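Side-chain contacts in transcriptional regulator, TetR family (Agrobacterium tumefaciens, PDB 2G7S), which probably regulates transcription as a DNA-binding homodimer whose C-terminal domain, as in TetR relatives, would sense a small ligand: residues A87-W92 with E159-T164; H166-S171 with A183-M188. One frame throughout, in Å; residues are numbered along the deposited sequence. Where two conformers were deposited one is given.

Both contacts are buried and share helix 154-173, which faces helix 81-98 in contact 1 and, about two turns further along, helix 180-192 in contact 2. Contact 1 lies nearer the middle of the chain and is largely aromatic: one phenylalanine ring bridges a wide gap between helices. Contact 2 brings the backbones closer and uses small or branched aliphatic groups. The two meet where Thr-164 CG2 lies 3.7 Å from Ile-184 CG2, and Ile-89 also reaches Thr-185 and Arg-186. The chemistry across both is apolar. Each touches the second subunit, as expected for helices 154-173 and 180-192, which commonly build the TetR-family dimer interface.

Contact 1: residues A87-W92 with E159-T164; sequences AYIGYW and EIFMAT
Phe-161 reaches across to helix 81-98 and brings the outer edge of its ring between Tyr-88 and Ile-89. Its CE2 atom sits 3.7 Å from both CD2 and CE2 of Tyr-88, near the plane of each ring, so the aromatic groups meet edge to edge rather than stacking; their planes are turned about 50° apart. On Ile-89, CG1 comes within 3.6 Å of Phe-161 CZ, while CD1 lies at the ring's edge, 3.8 Å from Phe-161 CE1. Ile-89 and Phe-161 were each modelled in two conformers, and these distances hold for one. The long reach is needed because the nearest CA atoms, those of Ile-89 and Phe-161, are 10.3 Å apart; with CG anti to the backbone N (chi1 -177°), the phenyl group extends toward the partner helix. This is an interior contact of the all-helical C-terminal domain of a TetR-family regulator, where Leu-135 of helix 118-144 also touches Phe-161 and Leu-131 touches Tyr-88. The Trp-92 indole turns its edge to a face of the Tyr-88 ring, with Tyr-88 CZ in the indole plane, and Ile-71 of helix 52-77 also packs on Tyr-88. One turn after Phe-161's neighbour Ile-160, Thr-164 OG1 donates to Ile-160 O at 2.7 Å, from above the carbonyl plane, while Thr-164 N reaches the same oxygen from the opposite face, so two bonds grip it.

Contact 2: residues H166-S171 with A183-M188; sequences HGAMLS and AITRPM
Helices 154-173 and 180-192 run nearly antiparallel here, their short axes 9.3 Å apart at closest approach with an angle of 153° between directions, and the CA atoms of Ala-168 and Ile-184 come within 6.0 Å. The methyl group of Ala-168 lets the backbones draw this near: its CB touches Ile-184 CG2 at 3.7 Å and Thr-185 CG2 at 3.8 Å. Ile-184 uses both branches, since its CG1 arm carries CD1 on to Ser-171 CB, 3.9 Å away, and over Ala-168 CA at 4.0 Å. The pair forms an antiparallel helical hairpin closing the C-terminal domain, and such helices usually pack against their dimer mates in the TetR family; here Ile-184 also touches Ala-163 of the second subunit. Thr-185 lies with OG1 between its backbone N and carbonyl carbon (chi1 54°), which presents CG2 to Ala-168 while the hydroxyl bonds to Phe-181 O. Beyond this, the helix kinks at Pro-187, whose ring nitrogen has no hydrogen to give, and Met-188 N makes only a weak 3.5 Å bond to Thr-185 O. Arg-186 turns to helix 81-98, where its NH2 forms a salt bridge with Glu-93 OE1.

Contact 1: residues A87-W92 with E159-T164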
ATOM      1  N   ALA A  87      -3.292 -18.062  11.740  1.00  7.80           N
ATOM      2  CA  ALA A  87      -4.460 -18.352  10.900  1.00  8.34           C
ATOM      3  C   ALA A  87      -4.886 -17.122  10.101  1.00  7.51           C
ATOM      4  O   ALA A  87      -5.377 -17.247   8.971  1.00  8.92           O
ATOM      5  CB  ALA A  87      -5.657 -18.837  11.768  1.00  9.21           C
ATOM      6  N   TYR A  88      -4.700 -15.939  10.662  1.00  7.54           N
ATOM      7  CA  TYR A  88      -4.996 -14.687   9.913  1.00  7.34           C
ATOM      8  C   TYR A  88      -4.056 -14.565   8.698  1.00  7.03           C
ATOM      9  O   TYR A  88      -4.522 -14.227   7.578  1.00  8.49           O
ATOM     10  CB  TYR A  88      -4.866 -13.521  10.928  1.00  7.24           C
ATOM     11  CG  TYR A  88      -4.878 -12.169  10.283  1.00  7.13           C
ATOM     12  CD1 TYR A  88      -6.026 -11.597   9.802  1.00  9.63           C
ATOM     13  CD2 TYR A  88      -3.718 -11.451  10.160  1.00 10.16           C
ATOM     14  CE1 TYR A  88      -5.990 -10.289   9.180  1.00  8.00           C
ATOM     15  CE2 TYR A  88      -3.688 -10.202   9.568  1.00 11.76           C
ATOM     16  CZ  TYR A  88      -4.789  -9.633   9.087  1.00  7.63           C
ATOM     17  OH  TYR A  88      -4.751  -8.364   8.520  1.00 10.34           O
ATOM     18  N   ILE A  89      -2.767 -14.833   8.886  0.50  6.46           N
ATOM     19  CA  ILE A  89      -1.837 -14.850   7.775  0.50  7.36           C
ATOM     20  C   ILE A  89      -2.292 -15.853   6.714  0.50  6.45           C
ATOM     21  O   ILE A  89      -2.206 -15.591   5.503  0.50  7.19           O
ATOM     22  CB  ILE A  89      -0.402 -15.139   8.253  0.50  7.72           C
ATOM     23  CG1 ILE A  89       0.101 -13.927   9.048  0.50  7.69           C
ATOM     24  CG2 ILE A  89       0.578 -15.504   7.075  0.50  6.72           C
ATOM     25  CD1 ILE A  89       1.484 -14.123   9.590  0.50  7.57           C
ATOM     26  N   GLY A  90      -2.723 -17.028   7.177  1.00  7.40           N
ATOM     27  CA  GLY A  90      -3.192 -18.070   6.230  1.00  8.77           C
ATOM     28  C   GLY A  90      -4.425 -17.653   5.457  1.00  9.09           C
ATOM     29  O   GLY A  90      -4.569 -17.983   4.245  1.00  9.90           O
ATOM     30  N   TYR A  91      -5.302 -16.908   6.117  1.00  9.45           N
ATOM     31  CA  TYR A  91      -6.516 -16.417   5.450  1.00 10.49           C
ATOM     32  C   TYR A  91      -6.094 -15.534   4.276  1.00  9.43           C
ATOM     33  O   TYR A  91      -6.587 -15.703   3.159  1.00 10.19           O
ATOM     34  CB  TYR A  91      -7.324 -15.600   6.460  1.00 12.61           C
ATOM     35  CG  TYR A  91      -8.300 -14.655   5.791  1.00 16.41           C
ATOM     36  CD1 TYR A  91      -9.472 -15.136   5.152  1.00 19.07           C
ATOM     37  CD2 TYR A  91      -8.014 -13.302   5.720  1.00 16.19           C
ATOM     38  CE1 TYR A  91     -10.338 -14.214   4.526  1.00 18.00           C
ATOM     39  CE2 TYR A  91      -8.872 -12.421   5.100  1.00 20.17           C
ATOM     40  CZ  TYR A  91     -10.003 -12.872   4.529  1.00 17.80           C
ATOM     41  OH  TYR A  91     -10.809 -11.856   3.888  1.00 24.00           O
ATOM     42  N   TRP A  92      -5.157 -14.620   4.479  1.00  9.64           N
ATOM     43  CA  TRP A  92      -4.757 -13.726   3.361  1.00  8.07           C
ATOM     44  C   TRP A  92      -4.002 -14.512   2.263  1.00  8.25           C
ATOM     45  O   TRP A  92      -4.176 -14.240   1.082  1.00  9.71           O
ATOM     46  CB  TRP A  92      -3.926 -12.546   3.863  1.00  9.41           C
ATOM     47  CG  TRP A  92      -4.824 -11.472   4.254  1.00  9.43           C
ATOM     48  CD1 TRP A  92      -5.000 -10.920   5.529  1.00 11.64           C
ATOM     49  CD2 TRP A  92      -5.721 -10.754   3.383  1.00 10.20           C
ATOM     50  NE1 TRP A  92      -5.980  -9.923   5.464  1.00 13.36           N
ATOM     51  CE2 TRP A  92      -6.437  -9.816   4.168  1.00 11.70           C
ATOM     52  CE3 TRP A  92      -5.965 -10.815   2.006  1.00 12.17           C
ATOM     53  CZ2 TRP A  92      -7.387  -8.943   3.617  1.00 12.39           C
ATOM     54  CZ3 TRP A  92      -6.939  -9.968   1.466  1.00 11.76           C
ATOM     55  CH2 TRP A  92      -7.657  -9.069   2.306  1.00 12.13           C
ATOM     56  N   GLU A 159       0.609  -2.368  15.177  1.00  6.55           N
ATOM     57  CA  GLU A 159       0.778  -1.433  14.087  1.00  6.96           C
ATOM     58  C   GLU A 159       1.855  -1.889  13.119  1.00  7.06           C
ATOM     59  O   GLU A 159       1.685  -1.757  11.874  1.00  6.88           O
ATOM     60  CB  GLU A 159       1.086  -0.038  14.641  1.00  8.49           C
ATOM     61  CG  GLU A 159      -0.086   0.657  15.324  1.00  8.16           C
ATOM     62  CD  GLU A 159      -1.145   1.129  14.325  1.00  9.70           C
ATOM     63  OE1 GLU A 159      -0.758   1.616  13.225  1.00 11.92           O
ATOM     64  OE2 GLU A 159      -2.316   1.079  14.707  1.00 10.82           O
ATOM     65  N   ILE A 160       2.953  -2.484  13.642  1.00  6.57           N
ATOM     66  CA  ILE A 160       3.978  -3.060  12.736  1.00  5.94           C
ATOM     67  C   ILE A 160       3.392  -4.241  11.985  1.00  6.34           C
ATOM     68  O   ILE A 160       3.617  -4.382  10.759  1.00  6.54           O
ATOM     69  CB  ILE A 160       5.216  -3.427  13.563  1.00  6.52           C
ATOM     70  CG1 ILE A 160       5.940  -2.144  14.056  1.00  7.95           C
ATOM     71  CG2 ILE A 160       6.167  -4.338  12.770  1.00  8.53           C
ATOM     72  CD1 ILE A 160       6.832  -2.373  15.263  1.00 11.03           C
ATOM     73  N   PHE A 161       2.708  -5.134  12.676  0.50  6.45           N
ATOM     74  CA  PHE A 161       2.230  -6.313  11.932  0.50  5.83           C
ATOM     75  C   PHE A 161       1.177  -5.915  10.875  0.50  5.70           C
ATOM     76  O   PHE A 161       1.133  -6.498   9.771  0.50  5.42           O
ATOM     77  CB  PHE A 161       1.675  -7.304  12.949  0.50  6.14           C
ATOM     78  CG  PHE A 161       1.221  -8.594  12.334  0.50  5.41           C
ATOM     79  CD1 PHE A 161       2.160  -9.532  11.929  0.50  8.54           C
ATOM     80  CD2 PHE A 161      -0.143  -8.886  12.212  0.50  7.79           C
ATOM     81  CE1 PHE A 161       1.730 -10.733  11.327  0.50 10.77           C
ATOM     82  CE2 PHE A 161      -0.574 -10.087  11.647  0.50 10.56           C
ATOM     83  CZ  PHE A 161       0.386 -11.024  11.232  0.50 10.65           C
HETATM   84  N   MSE A 162       0.301  -4.968  11.185  1.00  6.16           N
HETATM   85  CA  MSE A 162      -0.686  -4.549  10.174  1.00  6.59           C
HETATM   86  C   MSE A 162       0.026  -3.909   9.001  1.00  5.99           C
HETATM   87  O   MSE A 162      -0.321  -4.190   7.818  1.00  6.39           O
HETATM   88  CB  MSE A 162      -1.665  -3.521  10.831  1.00  7.49           C
HETATM   89  CG  MSE A 162      -2.715  -3.065   9.794  1.00  8.13           C
HETATM   90 SE   MSE A 162      -4.198  -2.119  10.614  0.80 11.39          SE
HETATM   91  CE  MSE A 162      -3.213  -0.519  11.151  1.00  9.82           C
ATOM     92  N   ALA A 163       1.030  -3.052   9.229  1.00  6.02           N
ATOM     93  CA  ALA A 163       1.746  -2.402   8.147  1.00  5.54           C
ATOM     94  C   ALA A 163       2.487  -3.463   7.309  1.00  5.75           C
ATOM     95  O   ALA A 163       2.613  -3.351   6.078  1.00  5.99           O
ATOM     96  CB  ALA A 163       2.717  -1.376   8.684  1.00  6.76           C
ATOM     97  N   THR A 164       3.048  -4.468   7.981  1.00  6.10           N
ATOM     98  CA  THR A 164       3.772  -5.545   7.254  1.00  6.63           C
ATOM     99  C   THR A 164       2.807  -6.304   6.365  1.00  5.05           C
ATOM    100  O   THR A 164       3.158  -6.611   5.212  1.00  6.55           O
ATOM    101  CB  THR A 164       4.452  -6.484   8.267  1.00  7.70           C
ATOM    102  OG1 THR A 164       5.337  -5.664   9.117  1.00  9.76           O
ATOM    103  CG2 THR A 164       5.291  -7.485   7.541  1.00 10.29           C
TER

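Contact 2: residues H166-S171 with A183-M188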
ATOM      1  N   HIS A 166      -0.048  -5.139   5.059  1.00  5.25           N
ATOM      2  CA  HIS A 166      -0.448  -4.317   3.923  1.00  4.94           C
ATOM      3  C   HIS A 166       0.727  -4.148   2.933  1.00  4.89           C
ATOM      4  O   HIS A 166       0.505  -4.157   1.694  1.00  5.59           O
ATOM      5  CB  HIS A 166      -0.890  -2.981   4.426  1.00  5.31           C
ATOM      6  CG  HIS A 166      -2.167  -3.063   5.185  1.00  6.01           C
ATOM      7  ND1 HIS A 166      -2.549  -2.085   6.084  1.00  6.72           N
ATOM      8  CD2 HIS A 166      -3.169  -3.979   5.166  1.00  5.99           C
ATOM      9  CE1 HIS A 166      -3.753  -2.405   6.595  1.00  6.93           C
ATOM     10  NE2 HIS A 166      -4.149  -3.561   6.059  1.00  6.84           N
ATOM     11  N   GLY A 167       1.958  -4.050   3.447  1.00  5.03           N
ATOM     12  CA  GLY A 167       3.080  -3.909   2.553  1.00  4.95           C
ATOM     13  C   GLY A 167       3.322  -5.231   1.825  1.00  5.53           C
ATOM     14  O   GLY A 167       3.852  -5.218   0.683  1.00  6.04           O
ATOM     15  N   ALA A 168       3.073  -6.375   2.475  1.00  4.59           N
ATOM     16  CA  ALA A 168       3.292  -7.676   1.838  1.00  5.96           C
ATOM     17  C   ALA A 168       2.259  -7.927   0.724  1.00  6.35           C
ATOM     18  O   ALA A 168       2.611  -8.502  -0.319  1.00  6.52           O
ATOM     19  CB  ALA A 168       3.205  -8.771   2.903  1.00  6.55           C
HETATM   20  N   MSE A 169       0.987  -7.526   0.944  1.00  5.69           N
HETATM   21  CA  MSE A 169      -0.011  -7.597  -0.108  1.00  7.44           C
HETATM   22  C   MSE A 169       0.504  -6.802  -1.324  1.00  5.28           C
HETATM   23  O   MSE A 169       0.251  -7.195  -2.519  1.00  7.00           O
HETATM   24  CB  MSE A 169      -1.379  -6.896   0.368  1.00 11.41           C
HETATM   25  CG  MSE A 169      -2.164  -7.659   1.267  1.00 16.74           C
HETATM   26 SE   MSE A 169      -3.573  -6.292   1.702  0.80 13.62          SE
HETATM   27  CE  MSE A 169      -4.250  -7.703   3.247  1.00 17.01           C
ATOM     28  N   LEU A 170       1.089  -5.643  -1.063  1.00  5.17           N
ATOM     29  CA  LEU A 170       1.530  -4.773  -2.131  1.00  5.06           C
ATOM     30  C   LEU A 170       2.673  -5.438  -2.889  1.00  5.20           C
ATOM     31  O   LEU A 170       2.696  -5.474  -4.133  1.00  5.95           O
ATOM     32  CB  LEU A 170       2.009  -3.432  -1.528  1.00  4.97           C
ATOM     33  CG  LEU A 170       2.289  -2.362  -2.551  1.00  5.02           C
ATOM     34  CD1 LEU A 170       0.983  -1.892  -3.206  1.00  6.85           C
ATOM     35  CD2 LEU A 170       3.013  -1.189  -1.913  1.00  6.11           C
ATOM     36  N   SER A 171       3.667  -5.999  -2.160  1.00  5.92           N
ATOM     37  CA  SER A 171       4.780  -6.691  -2.867  1.00  7.25           C
ATOM     38  C   SER A 171       4.273  -7.889  -3.655  1.00  7.44           C
ATOM     39  O   SER A 171       4.775  -8.120  -4.756  1.00  8.16           O
ATOM     40  CB  SER A 171       5.901  -7.121  -1.904  1.00  7.75           C
ATOM     41  OG  SER A 171       6.638  -5.929  -1.555  1.00  8.28           O
ATOM     42  N   ALA A 183       6.439 -14.978   2.949  1.00  8.83           N
ATOM     43  CA  ALA A 183       7.868 -14.758   3.170  1.00  9.43           C
ATOM     44  C   ALA A 183       8.123 -13.452   3.905  1.00  9.39           C
ATOM     45  O   ALA A 183       9.164 -13.296   4.600  1.00 10.05           O
ATOM     46  CB  ALA A 183       8.592 -14.704   1.835  1.00 10.56           C
ATOM     47  N   ILE A 184       7.211 -12.491   3.759  1.00  8.32           N
ATOM     48  CA  ILE A 184       7.397 -11.215   4.438  1.00  7.47           C
ATOM     49  C   ILE A 184       6.745 -11.233   5.831  1.00  7.29           C
ATOM     50  O   ILE A 184       7.347 -10.625   6.775  1.00  8.11           O
ATOM     51  CB  ILE A 184       6.809 -10.075   3.584  1.00  7.31           C
ATOM     52  CG1 ILE A 184       7.707  -9.878   2.362  1.00  8.09           C
ATOM     53  CG2 ILE A 184       6.637  -8.769   4.369  1.00  7.94           C
ATOM     54  CD1 ILE A 184       7.051  -9.040   1.286  1.00  8.79           C
ATOM     55  N   THR A 185       5.555 -11.833   5.964  1.00  7.08           N
ATOM     56  CA  THR A 185       4.826 -11.691   7.213  1.00  7.63           C
ATOM     57  C   THR A 185       5.181 -12.756   8.271  1.00  7.77           C
ATOM     58  O   THR A 185       5.088 -12.472   9.479  1.00  8.94           O
ATOM     59  CB  THR A 185       3.317 -11.775   6.983  1.00  7.31           C
ATOM     60  OG1 THR A 185       2.983 -12.985   6.287  1.00  8.08           O
ATOM     61  CG2 THR A 185       2.792 -10.571   6.184  1.00  8.61           C
ATOM     62  N   ARG A 186       5.591 -13.938   7.817  1.00  8.17           N
ATOM     63  CA  ARG A 186       5.742 -15.045   8.772  1.00  8.80           C
ATOM     64  C   ARG A 186       6.980 -14.865   9.679  1.00  9.33           C
ATOM     65  O   ARG A 186       6.987 -15.357  10.817  1.00 10.85           O
ATOM     66  CB  ARG A 186       5.691 -16.400   8.038  1.00  9.97           C
ATOM     67  CG  ARG A 186       4.221 -16.623   7.573  1.00  9.39           C
ATOM     68  CD  ARG A 186       4.158 -17.885   6.696  1.00 11.17           C
ATOM     69  NE  ARG A 186       2.781 -18.189   6.312  1.00 10.84           N
ATOM     70  CZ  ARG A 186       1.928 -18.734   7.159  1.00  9.13           C
ATOM     71  NH1 ARG A 186       2.309 -19.026   8.436  1.00 12.17           N
ATOM     72  NH2 ARG A 186       0.656 -18.998   6.755  1.00 11.77           N
ATOM     73  N   PRO A 187       8.092 -14.304   9.180  1.00  9.85           N
ATOM     74  CA  PRO A 187       9.247 -14.193  10.116  1.00 10.16           C
ATOM     75  C   PRO A 187       8.913 -13.452  11.424  1.00 11.49           C
ATOM     76  O   PRO A 187       9.432 -13.821  12.481  1.00 11.72           O
ATOM     77  CB  PRO A 187      10.339 -13.529   9.268  1.00 11.04           C
ATOM     78  CG  PRO A 187      10.029 -14.053   7.852  1.00 10.19           C
ATOM     79  CD  PRO A 187       8.483 -13.992   7.790  1.00 10.99           C
HETATM   80  N   MSE A 188       8.009 -12.460  11.380  0.50  9.60           N
HETATM   81  CA  MSE A 188       7.651 -11.752  12.631  0.50 10.24           C
HETATM   82  C   MSE A 188       7.021 -12.726  13.597  0.50  9.73           C
HETATM   83  O   MSE A 188       7.345 -12.742  14.801  0.50 10.43           O
HETATM   84  CB  MSE A 188       6.708 -10.562  12.401  0.50  9.71           C
HETATM   85  CG  MSE A 188       6.315  -9.923  13.778  0.50  7.24           C
HETATM   86 SE   MSE A 188       5.427  -8.256  13.579  0.40 12.07          SE
HETATM   87  CE  MSE A 188       4.601  -8.167  15.437  0.50 11.50           C
TER